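Long-range contacts in adhesion and penetration protein autotransporter (Haemophilus influenzae, PDB 3SYJ), which probably acts as a serine protease and promotes bacterial adherence and invasion by binding a host cell structure, its self-associating passenger domain driving aggregation: residues Val69-Asn74 / Glu113-Asn118; Asn103-Asn108 / Lys318-Arg323; Thr756-Asn761 / Leu776-Phe781; Glu796-Thr801 / Asn814-Thr819. All coordinates share one frame; numbering follows the deposited sequence.

Contact 1 of 4, residues Val69-Asn74 / Glu113-Asn118; sequences VSVAHN and EDDYHN
With CG of His73 between its backbone N and carbonyl carbon (chi1 86°) and CG of Asp115 anti to its backbone N (chi1 -162°), imidazole and carboxylate meet across two loops of the protease domain. ND1 of His73 gives its proton to OD2 of Asp115 over 2.8 Å, nearly straight and in the ring plane, and OD2 accepts through its syn lone pair. Arg239 forms a salt bridge to the same oxygen. OD1 accepts from the backbone N of His73 at 2.9 Å, so one aspartate holds both the ring and the main chain of the histidine. Ser70 and His117 form an antiparallel hydrogen-bonded pair: N of Ser70 to O of His117, 3.2 Å, and N of His117 to O of Ser70, 3.0 Å. The His117 ring lies against CA of Ala72 in a CH-pi contact and is tied to Asn103 and Tyr77. Since His73 touches Ser218, the active-site serine by similarity, the pair is consistent with the histidine and aspartate of a chymotrypsin-like catalytic triad.

Contact 2 of 4, residues Asn103-Asn108 / Lys318-Arg323; sequences NYKKDN and KVHNPR
Asn103 and Lys105, in a loop of the protease domain, face Lys318 and His320 in the loop between strands 315-316 and 329-330, the CA atoms of Lys105 and His320 being 5.8 Å apart. The one direct hydrogen bond comes from Asn103, whose ND2 reaches O of Lys318 at 3.0 Å, the acceptor close to the amide plane and the donor nearly in line with the C=O. An asparagine suits this place because its amide has two ends to use: OD1 accepts from His117, while ND2 also bonds Asn328. The CB of His320 is directed at the other loop. CB of Lys105 sits over one face of the His320 ring, 3.5 Å from its centroid, in a CH-pi contact, and CG of Lys105 comes within 3.3 Å of ND1 of His320. CD2 of His320 meets O of Asn103 at 3.3 Å. The lysine runs extended, crossing the ring at about a right angle, and then bends at its last torsion (chi4 84°). There NZ of Lys105 gives a proton to a water, 3.0 Å away, that also bonds ND1 of His320 at 3.1 Å. With the ammonium 4.0 Å from ND1, the lysine would probably disfavour a protonated His320.

Contact 3 of 4, residues Thr756-Asn761 / Leu776-Phe781; sequences TVDNAN and LKNSHF
The carbonyl oxygen of Lys777 is gripped from opposite faces of its plane, by N of Asn759 at 2.9 Å from the neighbouring rung and by the hydroxyl of Ser779 at 2.6 Å from two residues further along its own chain. This is a corner between successive rungs of the parallel beta-helix that forms the stalk of the passenger domain. Two parallel bridges, Val757 with Leu776 and Asp758 with Lys777, set the register, and N of Lys777 bonds O of Val757 at 2.9 Å. Asn759 and Asn778 both carry positive phi angles where the chain turns, a conformation asparagine tolerates better than most residues. Just past the corner, OG of Ser779 lies anti to its own carbonyl carbon (chi1 -53°), which carries it across to the other rung, and the hydroxyl also accepts a proton from N of Ala760 at 3.3 Å. A small hydroxyl residue fits this buried place, where it meets backbone groups of both rungs.

On the inward face Val757 and Leu776 lie side by side, pointing the same way, with Leu762 and Leu795 packed beside them. Asp758 and Lys777 are on the other face, where waters gather. NZ of Lys777 remains 5.4 Å from OD2 of Asp758, and a water connects them, its bond to the lysine weak; a second water joins NZ to OG1 of Thr756. Another water bonds both O of Ala760, at 2.9 Å, and O of His780, at 3.0 Å.

Contact 4 of 4, residues Glu796-Thr801 / Asn814-Thr819; sequences ENATWT and NNSTIT
Trp800 and Ile818 stand at the middle of a parallel strand pair, 799-801 beside 816-819, whose axes run 4.7 Å apart at only 7°. Backbone bonds make the ladder: N of Thr817 to O of Ala798, 2.9 Å; N of Trp800 to O of Thr817, 2.9 Å; N of Thr819 to O of Trp800, 2.8 Å. At the corner, N of Asn797 bonds O of Asn814.

Among the polar side chains, Ser816 bonds the other strand directly. Its OG accepts from N of Ala798 at 2.8 Å, a side-chain substitute for a ladder bond where the strands bend. Asn797 and Asn815 turn the chain at equivalent points in the same left-handed conformation. Glu796 and Asn814 run alongside each other, their carboxylate and amide planes 18° apart.

Apolar contact lies on the inner face, where CE3 of Trp800 meets CD1 of Ile818 at 4.0 Å, the two side chains pointing the same way. The large indole and branched isoleucine fill the interior, and the buried indole N-H is satisfied because its NE1 bonds O of His783. Beta-branched threonines line the other face in pairs, Thr799 with Thr817 and Thr801 with Thr819.

Within the beta-helix this pair lies between strands 780-781 and 862-870: Trp800 meets the ring of Phe781 on one side, and Ile818 packs on Phe865 on the other.

From the N terminus, the chain first forms the protease domain, where contact 1 closes a loop between 69-74 and 113-118. Contact 2 starts within that loop, at 103-108, but ends far beyond it at 318-323, so the two cross; they touch, with a salt bridge between Lys106 and Glu113, and bring a later loop against the protease domain. Contacts 3 and 4 follow in series, each closing a short loop, one coil of the beta-helix. Their centres are 10 Å apart, and His780 bonds Thr799 between them, so they continue one stack of rungs. The centres of contacts 1 and 3 are about 73 Å apart, on opposite sides of the chain's centre.

Contact 1 of 4, residues Val69-Asn74 / Glu113-Asn118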
loop_
_atom_site.group_PDB
_atom_site.type_symbol
_atom_site.label_atom_id
_atom_site.label_comp_id
_atom_site.label_asym_id
_atom_site.label_seq_id
_atom_site.Cartn_x
_atom_site.Cartn_y
_atom_site.Cartn_z
ATOM N N VAL A 69 -49.118 -1.575 48.537
ATOM C CA VAL A 69 -50.116 -2.541 48.990
ATOM C C VAL A 69 -49.453 -3.549 49.917
ATOM O O VAL A 69 -48.299 -3.927 49.711
ATOM C CB VAL A 69 -50.791 -3.259 47.810
ATOM C CG1 VAL A 69 -49.849 -4.279 47.183
ATOM C CG2 VAL A 69 -52.066 -3.932 48.265
ATOM N N SER A 70 -50.178 -3.962 50.952
ATOM C CA SER A 70 -49.674 -4.920 51.934
ATOM C C SER A 70 -50.844 -5.393 52.788
ATOM O O SER A 70 -51.984 -5.035 52.509
ATOM C CB SER A 70 -48.597 -4.277 52.812
ATOM O OG SER A 70 -47.925 -5.240 53.598
ATOM N N VAL A 71 -50.579 -6.197 53.817
ATOM C CA VAL A 71 -51.643 -6.619 54.729
ATOM C C VAL A 71 -51.790 -5.631 55.895
ATOM O O VAL A 71 -50.806 -5.047 56.359
ATOM C CB VAL A 71 -51.431 -8.078 55.281
ATOM C CG1 VAL A 71 -51.667 -9.124 54.191
ATOM C CG2 VAL A 71 -50.049 -8.241 55.907
ATOM N N ALA A 72 -53.023 -5.447 56.360
ATOM C CA ALA A 72 -53.291 -4.575 57.501
ATOM C C ALA A 72 -52.549 -5.006 58.761
ATOM O O ALA A 72 -52.136 -4.162 59.561
ATOM C CB ALA A 72 -54.786 -4.498 57.776
ATOM N N HIS A 73 -52.378 -6.313 58.954
ATOM C CA HIS A 73 -51.782 -6.786 60.199
ATOM C C HIS A 73 -50.299 -6.442 60.308
ATOM O O HIS A 73 -49.701 -6.561 61.375
ATOM C CB HIS A 73 -52.101 -8.272 60.487
ATOM C CG HIS A 73 -51.172 -9.256 59.842
ATOM N ND1 HIS A 73 -51.574 -10.103 58.829
ATOM C CD2 HIS A 73 -49.879 -9.568 60.100
ATOM C CE1 HIS A 73 -50.563 -10.876 58.475
ATOM N NE2 HIS A 73 -49.521 -10.568 59.227
ATOM N N ASN A 74 -49.710 -5.987 59.208
ATOM C CA ASN A 74 -48.380 -5.399 59.274
ATOM C C ASN A 74 -48.524 -4.010 59.868
ATOM O O ASN A 74 -48.531 -3.008 59.143
ATOM C CB ASN A 74 -47.741 -5.318 57.888
ATOM C CG ASN A 74 -47.191 -6.653 57.421
ATOM O OD1 ASN A 74 -46.840 -7.508 58.230
ATOM N ND2 ASN A 74 -47.109 -6.833 56.110
ATOM N N GLU A 113 -62.116 -9.589 52.957
ATOM C CA GLU A 113 -61.524 -9.648 54.290
ATOM C C GLU A 113 -60.644 -8.442 54.553
ATOM O O GLU A 113 -59.972 -7.955 53.647
ATOM C CB GLU A 113 -60.708 -10.927 54.448
ATOM C CG GLU A 113 -61.563 -12.173 54.385
ATOM C CD GLU A 113 -62.662 -12.158 55.426
ATOM O OE1 GLU A 113 -62.338 -12.145 56.637
ATOM O OE2 GLU A 113 -63.847 -12.153 55.028
ATOM N N ASP A 114 -60.623 -7.989 55.802
ATOM C CA ASP A 114 -60.015 -6.703 56.135
ATOM C C ASP A 114 -58.528 -6.746 56.518
ATOM O O ASP A 114 -57.992 -5.762 57.026
ATOM C CB ASP A 114 -60.845 -5.962 57.204
ATOM C CG ASP A 114 -60.974 -6.747 58.505
ATOM O OD1 ASP A 114 -60.237 -7.739 58.679
ATOM O OD2 ASP A 114 -61.808 -6.366 59.356
ATOM N N ASP A 115 -57.863 -7.873 56.278
ATOM C CA ASP A 115 -56.408 -7.921 56.422
ATOM C C ASP A 115 -55.799 -7.454 55.099
ATOM O O ASP A 115 -55.294 -8.252 54.301
ATOM C CB ASP A 115 -55.934 -9.332 56.783
ATOM C CG ASP A 115 -54.525 -9.356 57.361
ATOM O OD1 ASP A 115 -53.913 -8.279 57.544
ATOM O OD2 ASP A 115 -54.028 -10.467 57.638
ATOM N N TYR A 116 -55.871 -6.147 54.868
ATOM C CA TYR A 116 -55.505 -5.572 53.585
ATOM C C TYR A 116 -55.452 -4.066 53.729
ATOM O O TYR A 116 -56.384 -3.466 54.257
ATOM C CB TYR A 116 -56.562 -5.949 52.545
ATOM C CG TYR A 116 -56.228 -5.560 51.122
ATOM C CD1 TYR A 116 -55.943 -6.529 50.175
ATOM C CD2 TYR A 116 -56.206 -4.225 50.724
ATOM C CE1 TYR A 116 -55.646 -6.188 48.869
ATOM C CE2 TYR A 116 -55.909 -3.872 49.414
ATOM C CZ TYR A 116 -55.628 -4.860 48.495
ATOM O OH TYR A 116 -55.330 -4.539 47.194
ATOM N N HIS A 117 -54.365 -3.449 53.279
ATOM C CA HIS A 117 -54.309 -1.986 53.257
ATOM C C HIS A 117 -53.517 -1.405 52.072
ATOM O O HIS A 117 -52.664 -2.078 51.487
ATOM C CB HIS A 117 -53.833 -1.406 54.604
ATOM C CG HIS A 117 -52.388 -1.653 54.912
ATOM N ND1 HIS A 117 -51.855 -1.454 56.168
ATOM C CD2 HIS A 117 -51.365 -2.087 54.136
ATOM C CE1 HIS A 117 -50.566 -1.749 56.154
ATOM N NE2 HIS A 117 -50.243 -2.136 54.933
ATOM N N ASN A 118 -53.821 -0.153 51.729
ATOM C CA ASN A 118 -53.209 0.545 50.597
ATOM C C ASN A 118 -52.551 1.857 51.023
ATOM O O ASN A 118 -53.074 2.934 50.743
ATOM C CB ASN A 118 -54.266 0.853 49.541
ATOM C CG ASN A 118 -54.263 -0.140 48.403
ATOM O OD1 ASN A 118 -53.226 -0.390 47.789
ATOM N ND2 ASN A 118 -55.427 -0.696 48.099
#

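Contact 2 of 4, residues Asn103-Asn108 / Lys318-Arg323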
loop_
_atom_site.group_PDB
_atom_site.type_symbol
_atom_site.label_atom_id
_atom_site.label_comp_id
_atom_site.label_asym_id
_atom_site.label_seq_id
_atom_site.Cartn_x
_atom_site.Cartn_y
_atom_site.Cartn_z
ATOM N N ASN A 103 -56.349 1.129 55.875
ATOM C CA ASN A 103 -56.770 -0.204 56.278
ATOM C C ASN A 103 -58.194 -0.469 55.799
ATOM O O ASN A 103 -59.113 0.294 56.084
ATOM C CB ASN A 103 -56.666 -0.378 57.798
ATOM C CG ASN A 103 -55.228 -0.333 58.298
ATOM O OD1 ASN A 103 -54.309 -0.787 57.620
ATOM N ND2 ASN A 103 -55.032 0.212 59.491
ATOM N N TYR A 104 -58.354 -1.549 55.048
ATOM C CA TYR A 104 -59.645 -1.970 54.516
ATOM C C TYR A 104 -60.709 -2.115 55.605
ATOM O O TYR A 104 -60.438 -2.651 56.676
ATOM C CB TYR A 104 -59.454 -3.314 53.833
ATOM C CG TYR A 104 -60.536 -3.715 52.876
ATOM C CD1 TYR A 104 -60.483 -3.331 51.544
ATOM C CD2 TYR A 104 -61.588 -4.521 53.290
ATOM C CE1 TYR A 104 -61.458 -3.721 50.656
ATOM C CE2 TYR A 104 -62.570 -4.917 52.409
ATOM C CZ TYR A 104 -62.501 -4.517 51.093
ATOM O OH TYR A 104 -63.477 -4.910 50.205
ATOM N N LYS A 105 -61.915 -1.633 55.324
ATOM C CA LYS A 105 -63.056 -1.856 56.203
ATOM C C LYS A 105 -64.070 -2.723 55.475
ATOM O O LYS A 105 -64.602 -2.329 54.438
ATOM C CB LYS A 105 -63.718 -0.535 56.609
ATOM C CG LYS A 105 -64.922 -0.698 57.549
ATOM C CD LYS A 105 -65.837 0.527 57.517
ATOM C CE LYS A 105 -66.988 0.434 58.528
ATOM N NZ LYS A 105 -66.602 0.871 59.909
ATOM N N LYS A 106 -64.334 -3.904 56.019
ATOM C CA LYS A 106 -65.330 -4.805 55.458
ATOM C C LYS A 106 -66.745 -4.325 55.774
ATOM O O LYS A 106 -67.090 -4.098 56.935
ATOM C CB LYS A 106 -65.129 -6.212 56.011
ATOM C CG LYS A 106 -65.960 -7.290 55.324
ATOM C CD LYS A 106 -65.683 -8.645 55.967
ATOM C CE LYS A 106 -66.482 -9.769 55.339
ATOM N NZ LYS A 106 -66.195 -11.059 56.033
ATOM N N ASP A 107 -67.555 -4.169 54.730
ATOM C CA ASP A 107 -68.946 -3.757 54.879
ATOM C C ASP A 107 -69.761 -4.111 53.639
ATOM O O ASP A 107 -69.253 -4.730 52.706
ATOM C CB ASP A 107 -69.063 -2.262 55.220
ATOM C CG ASP A 107 -68.530 -1.348 54.115
ATOM O OD1 ASP A 107 -68.546 -1.744 52.928
ATOM O OD2 ASP A 107 -68.110 -0.214 54.444
ATOM N N ASN A 108 -71.029 -3.717 53.638
ATOM C CA ASN A 108 -71.938 -4.053 52.552
ATOM C C ASN A 108 -71.363 -3.811 51.150
ATOM O O ASN A 108 -71.586 -4.599 50.234
ATOM C CB ASN A 108 -73.256 -3.299 52.727
ATOM C CG ASN A 108 -74.086 -3.285 51.465
ATOM O OD1 ASN A 108 -74.191 -4.295 50.763
ATOM N ND2 ASN A 108 -74.684 -2.133 51.165
ATOM N N LYS A 318 -57.019 4.508 61.598
ATOM C CA LYS A 318 -58.212 3.717 61.843
ATOM C C LYS A 318 -57.857 2.239 61.913
ATOM O O LYS A 318 -57.132 1.728 61.061
ATOM C CB LYS A 318 -59.251 3.950 60.737
ATOM C CG LYS A 318 -59.983 5.294 60.820
ATOM C CD LYS A 318 -60.850 5.580 59.573
ATOM C CE LYS A 318 -60.021 6.087 58.370
ATOM N NZ LYS A 318 -60.848 6.516 57.191
ATOM N N VAL A 319 -58.368 1.558 62.937
ATOM C CA VAL A 319 -58.253 0.110 63.044
ATOM C C VAL A 319 -59.638 -0.526 62.946
ATOM O O VAL A 319 -60.500 -0.271 63.786
ATOM C CB VAL A 319 -57.606 -0.298 64.374
ATOM C CG1 VAL A 319 -57.439 -1.806 64.436
ATOM C CG2 VAL A 319 -56.266 0.404 64.547
ATOM N N HIS A 320 -59.850 -1.352 61.927
ATOM C CA HIS A 320 -61.171 -1.931 61.671
ATOM C C HIS A 320 -61.336 -3.361 62.191
ATOM O O HIS A 320 -62.450 -3.873 62.283
ATOM C CB HIS A 320 -61.490 -1.885 60.178
ATOM C CG HIS A 320 -61.521 -0.500 59.621
ATOM N ND1 HIS A 320 -62.649 0.291 59.661
ATOM C CD2 HIS A 320 -60.559 0.245 59.027
ATOM C CE1 HIS A 320 -62.382 1.459 59.110
ATOM N NE2 HIS A 320 -61.120 1.458 58.717
ATOM N N ASN A 321 -60.223 -3.997 62.523
ATOM C CA ASN A 321 -60.250 -5.344 63.061
ATOM C C ASN A 321 -59.342 -5.415 64.279
ATOM O O ASN A 321 -58.149 -5.138 64.183
ATOM C CB ASN A 321 -59.816 -6.341 61.989
ATOM C CG ASN A 321 -59.965 -7.783 62.432
ATOM O OD1 ASN A 321 -59.667 -8.132 63.579
ATOM N ND2 ASN A 321 -60.415 -8.637 61.515
ATOM N N PRO A 322 -59.912 -5.780 65.438
ATOM C CA PRO A 322 -59.206 -5.785 66.726
ATOM C C PRO A 322 -57.967 -6.669 66.702
ATOM O O PRO A 322 -57.055 -6.477 67.508
ATOM C CB PRO A 322 -60.239 -6.372 67.694
ATOM C CG PRO A 322 -61.553 -6.186 67.022
ATOM C CD PRO A 322 -61.278 -6.311 65.555
ATOM N N ARG A 323 -57.943 -7.639 65.794
ATOM C CA ARG A 323 -56.789 -8.518 65.658
ATOM C C ARG A 323 -55.610 -7.714 65.132
ATOM O O ARG A 323 -54.470 -7.913 65.553
ATOM C CB ARG A 323 -57.105 -9.681 64.713
ATOM C CG ARG A 323 -58.302 -10.517 65.140
ATOM C CD ARG A 323 -58.841 -11.356 63.982
ATOM N NE ARG A 323 -57.889 -12.374 63.553
ATOM C CZ ARG A 323 -58.016 -13.079 62.431
ATOM N NH1 ARG A 323 -59.053 -12.867 61.624
ATOM N NH2 ARG A 323 -57.106 -13.992 62.106
HETATM O O HOH W 1 -64.577 0.446 62.091
#

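Contact 3 of 4, residues Thr756-Asn761 / Leu776-Phe781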
loop_
_atom_site.group_PDB
_atom_site.type_symbol
_atom_site.label_atom_id
_atom_site.label_comp_id
_atom_site.label_asym_id
_atom_site.label_seq_id
_atom_site.Cartn_x
_atom_site.Cartn_y
_atom_site.Cartn_z
ATOM N N THR A 756 10.056 -4.718 20.237
ATOM C CA THR A 756 10.391 -6.094 20.569
ATOM C C THR A 756 9.188 -7.003 20.414
ATOM O O THR A 756 8.097 -6.685 20.878
ATOM C CB THR A 756 10.878 -6.214 22.016
ATOM O OG1 THR A 756 12.075 -5.448 22.183
ATOM C CG2 THR A 756 11.151 -7.668 22.369
ATOM N N VAL A 757 9.385 -8.138 19.759
ATOM C CA VAL A 757 8.356 -9.162 19.705
ATOM C C VAL A 757 8.888 -10.365 20.454
ATOM O O VAL A 757 9.722 -11.111 19.935
ATOM C CB VAL A 757 8.004 -9.558 18.253
ATOM C CG1 VAL A 757 7.077 -10.765 18.237
ATOM C CG2 VAL A 757 7.372 -8.385 17.517
ATOM N N ASP A 758 8.426 -10.536 21.688
ATOM C CA ASP A 758 8.877 -11.637 22.532
ATOM C C ASP A 758 7.805 -12.715 22.637
ATOM O O ASP A 758 6.776 -12.523 23.283
ATOM C CB ASP A 758 9.266 -11.121 23.924
ATOM C CG ASP A 758 9.894 -12.199 24.796
ATOM O OD1 ASP A 758 9.607 -13.393 24.570
ATOM O OD2 ASP A 758 10.674 -11.852 25.710
ATOM N N ASN A 759 8.055 -13.856 22.007
ATOM C CA ASN A 759 7.095 -14.951 22.007
ATOM C C ASN A 759 5.697 -14.445 21.665
ATOM O O ASN A 759 4.746 -14.661 22.412
ATOM C CB ASN A 759 7.092 -15.662 23.360
ATOM C CG ASN A 759 6.239 -16.925 23.356
ATOM O OD1 ASN A 759 6.156 -17.630 22.350
ATOM N ND2 ASN A 759 5.606 -17.214 24.486
ATOM N N ALA A 760 5.579 -13.760 20.536
ATOM C CA ALA A 760 4.295 -13.256 20.080
ATOM C C ALA A 760 4.228 -13.285 18.560
ATOM O O ALA A 760 5.193 -13.666 17.898
ATOM C CB ALA A 760 4.066 -11.847 20.596
ATOM N N ASN A 761 3.097 -12.855 18.013
ATOM C CA ASN A 761 2.841 -12.997 16.585
ATOM C C ASN A 761 2.632 -11.671 15.877
ATOM O O ASN A 761 1.536 -11.106 15.902
ATOM C CB ASN A 761 1.629 -13.898 16.378
ATOM C CG ASN A 761 1.573 -15.020 17.399
ATOM O OD1 ASN A 761 2.478 -15.854 17.474
ATOM N ND2 ASN A 761 0.517 -15.034 18.211
ATOM N N LEU A 776 13.625 -9.406 18.013
ATOM C CA LEU A 776 12.730 -10.536 17.831
ATOM C C LEU A 776 13.230 -11.677 18.693
ATOM O O LEU A 776 14.273 -12.262 18.406
ATOM C CB LEU A 776 12.735 -10.958 16.367
ATOM C CG LEU A 776 11.817 -12.096 15.945
ATOM C CD1 LEU A 776 10.366 -11.736 16.221
ATOM C CD2 LEU A 776 12.027 -12.380 14.473
ATOM N N LYS A 777 12.502 -11.984 19.761
ATOM C CA LYS A 777 12.939 -13.008 20.703
ATOM C C LYS A 777 11.927 -14.130 20.797
ATOM O O LYS A 777 10.728 -13.882 20.846
ATOM C CB LYS A 777 13.140 -12.409 22.098
ATOM C CG LYS A 777 13.821 -11.059 22.109
ATOM C CD LYS A 777 14.005 -10.545 23.530
ATOM C CE LYS A 777 14.599 -9.139 23.526
ATOM N NZ LYS A 777 14.991 -8.680 24.890
ATOM N N ASN A 778 12.419 -15.364 20.828
ATOM C CA ASN A 778 11.571 -16.517 21.092
ATOM C C ASN A 778 10.308 -16.506 20.248
ATOM O O ASN A 778 9.242 -16.905 20.713
ATOM C CB ASN A 778 11.198 -16.564 22.572
ATOM C CG ASN A 778 12.405 -16.449 23.476
ATOM O OD1 ASN A 778 12.713 -15.372 23.989
ATOM N ND2 ASN A 778 13.109 -17.555 23.662
ATOM N N SER A 779 10.432 -16.050 19.009
ATOM C CA SER A 779 9.279 -15.943 18.130
ATOM C C SER A 779 9.601 -16.453 16.741
ATOM O O SER A 779 10.764 -16.584 16.365
ATOM C CB SER A 779 8.827 -14.486 18.018
ATOM O OG SER A 779 8.621 -13.904 19.292
ATOM N N HIS A 780 8.553 -16.744 15.981
ATOM C CA HIS A 780 8.701 -16.972 14.557
ATOM C C HIS A 780 8.031 -15.826 13.814
ATOM O O HIS A 780 6.950 -15.371 14.195
ATOM C CB HIS A 780 8.102 -18.311 14.117
ATOM C CG HIS A 780 8.023 -18.459 12.629
ATOM N ND1 HIS A 780 9.097 -18.864 11.862
ATOM C CD2 HIS A 780 7.012 -18.218 11.760
ATOM C CE1 HIS A 780 8.744 -18.885 10.588
ATOM N NE2 HIS A 780 7.483 -18.498 10.500
ATOM N N PHE A 781 8.686 -15.363 12.756
ATOM C CA PHE A 781 8.218 -14.224 11.987
ATOM C C PHE A 781 8.409 -14.522 10.505
ATOM O O PHE A 781 9.430 -15.093 10.106
ATOM C CB PHE A 781 9.007 -12.986 12.391
ATOM C CG PHE A 781 8.612 -11.740 11.661
ATOM C CD1 PHE A 781 7.370 -11.162 11.870
ATOM C CD2 PHE A 781 9.500 -11.128 10.789
ATOM C CE1 PHE A 781 7.012 -10.005 11.211
ATOM C CE2 PHE A 781 9.149 -9.971 10.122
ATOM C CZ PHE A 781 7.905 -9.406 10.332
HETATM O O HOH W 2 13.809 -5.906 24.153
HETATM O O HOH W 3 11.856 -9.415 25.942
HETATM O O HOH W 4 6.093 -12.722 15.354
HETATM O O HOH W 5 6.124 -16.320 17.316
HETATM O O HOH W 6 3.986 -16.763 15.350
#

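Contact 4 of 4, residues Glu796-Thr801 / Asn814-Thr819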
loop_
_atom_site.group_PDB
_atom_site.type_symbol
_atom_site.label_atom_id
_atom_site.label_comp_id
_atom_site.label_asym_id
_atom_site.label_seq_id
_atom_site.Cartn_x
_atom_site.Cartn_y
_atom_site.Cartn_z
ATOM N N GLU A 796 16.884 -13.343 18.844
ATOM C CA GLU A 796 17.319 -14.264 19.890
ATOM C C GLU A 796 16.336 -15.414 20.047
ATOM O O GLU A 796 15.159 -15.198 20.333
ATOM C CB GLU A 796 17.490 -13.553 21.232
ATOM C CG GLU A 796 18.108 -14.449 22.296
ATOM C CD GLU A 796 17.944 -13.912 23.707
ATOM O OE1 GLU A 796 17.500 -12.751 23.866
ATOM O OE2 GLU A 796 18.258 -14.659 24.659
ATOM N N ASN A 797 16.830 -16.634 19.868
ATOM C CA ASN A 797 15.986 -17.817 19.923
ATOM C C ASN A 797 14.812 -17.674 18.976
ATOM O O ASN A 797 13.700 -18.101 19.281
ATOM C CB ASN A 797 15.487 -18.054 21.345
ATOM C CG ASN A 797 16.610 -18.026 22.358
ATOM O OD1 ASN A 797 16.491 -17.420 23.426
ATOM N ND2 ASN A 797 17.725 -18.673 22.020
ATOM N N ALA A 798 15.072 -17.072 17.819
ATOM C CA ALA A 798 14.016 -16.754 16.865
ATOM C C ALA A 798 14.270 -17.339 15.484
ATOM O O ALA A 798 15.406 -17.575 15.090
ATOM C CB ALA A 798 13.841 -15.247 16.765
ATOM N N THR A 799 13.194 -17.577 14.751
ATOM C CA THR A 799 13.303 -17.939 13.350
ATOM C C THR A 799 12.608 -16.871 12.514
ATOM O O THR A 799 11.567 -16.336 12.909
ATOM C CB THR A 799 12.684 -19.320 13.060
ATOM O OG1 THR A 799 11.289 -19.305 13.391
ATOM C CG2 THR A 799 13.384 -20.400 13.868
ATOM N N TRP A 800 13.196 -16.555 11.368
ATOM C CA TRP A 800 12.618 -15.579 10.455
ATOM C C TRP A 800 12.622 -16.114 9.029
ATOM O O TRP A 800 13.677 -16.453 8.489
ATOM C CB TRP A 800 13.401 -14.268 10.527
ATOM C CG TRP A 800 12.958 -13.238 9.545
ATOM C CD1 TRP A 800 11.705 -13.081 9.030
ATOM C CD2 TRP A 800 13.760 -12.200 8.973
ATOM N NE1 TRP A 800 11.679 -12.017 8.163
ATOM C CE2 TRP A 800 12.928 -11.456 8.112
ATOM C CE3 TRP A 800 15.103 -11.827 9.104
ATOM C CZ2 TRP A 800 13.395 -10.359 7.384
ATOM C CZ3 TRP A 800 15.563 -10.738 8.379
ATOM C CH2 TRP A 800 14.712 -10.018 7.531
ATOM N N THR A 801 11.440 -16.203 8.429
ATOM C CA THR A 801 11.325 -16.611 7.030
ATOM C C THR A 801 11.067 -15.404 6.130
ATOM O O THR A 801 9.945 -14.900 6.043
ATOM C CB THR A 801 10.220 -17.664 6.822
ATOM O OG1 THR A 801 10.605 -18.883 7.463
ATOM C CG2 THR A 801 10.009 -17.931 5.339
ATOM N N ASN A 814 21.688 -14.648 17.422
ATOM C CA ASN A 814 22.011 -15.382 18.632
ATOM C C ASN A 814 21.076 -16.569 18.739
ATOM O O ASN A 814 19.906 -16.411 19.082
ATOM C CB ASN A 814 21.876 -14.474 19.856
ATOM C CG ASN A 814 21.733 -15.254 21.155
ATOM O OD1 ASN A 814 22.073 -16.437 21.230
ATOM N ND2 ASN A 814 21.227 -14.587 22.191
ATOM N N ASN A 815 21.594 -17.755 18.437
ATOM C CA ASN A 815 20.792 -18.972 18.461
ATOM C C ASN A 815 19.516 -18.808 17.654
ATOM O O ASN A 815 18.452 -19.282 18.057
ATOM C CB ASN A 815 20.452 -19.362 19.898
ATOM C CG ASN A 815 19.817 -20.740 19.996
ATOM O OD1 ASN A 815 19.160 -21.058 20.984
ATOM N ND2 ASN A 815 20.010 -21.562 18.970
ATOM N N SER A 816 19.627 -18.128 16.517
ATOM C CA SER A 816 18.478 -17.862 15.661
ATOM C C SER A 816 18.715 -18.299 14.210
ATOM O O SER A 816 19.856 -18.397 13.755
ATOM C CB SER A 816 18.110 -16.378 15.717
ATOM O OG SER A 816 17.516 -16.056 16.965
ATOM N N THR A 817 17.628 -18.552 13.488
ATOM C CA THR A 817 17.712 -19.023 12.110
ATOM C C THR A 817 16.980 -18.109 11.133
ATOM O O THR A 817 15.836 -17.732 11.366
ATOM C CB THR A 817 17.134 -20.444 11.981
ATOM O OG1 THR A 817 17.983 -21.358 12.678
ATOM C CG2 THR A 817 17.037 -20.863 10.518
ATOM N N ILE A 818 17.642 -17.755 10.039
ATOM C CA ILE A 818 16.998 -16.996 8.982
ATOM C C ILE A 818 16.842 -17.854 7.737
ATOM O O ILE A 818 17.828 -18.286 7.149
ATOM C CB ILE A 818 17.804 -15.747 8.599
ATOM C CG1 ILE A 818 17.914 -14.788 9.785
ATOM C CG2 ILE A 818 17.160 -15.057 7.403
ATOM C CD1 ILE A 818 18.705 -13.535 9.490
ATOM N N THR A 819 15.600 -18.102 7.341
ATOM C CA THR A 819 15.322 -18.791 6.093
ATOM C C THR A 819 15.121 -17.767 4.983
ATOM O O THR A 819 14.161 -16.993 5.008
ATOM C CB THR A 819 14.079 -19.670 6.215
ATOM O OG1 THR A 819 14.200 -20.494 7.380
ATOM C CG2 THR A 819 13.923 -20.546 4.987
#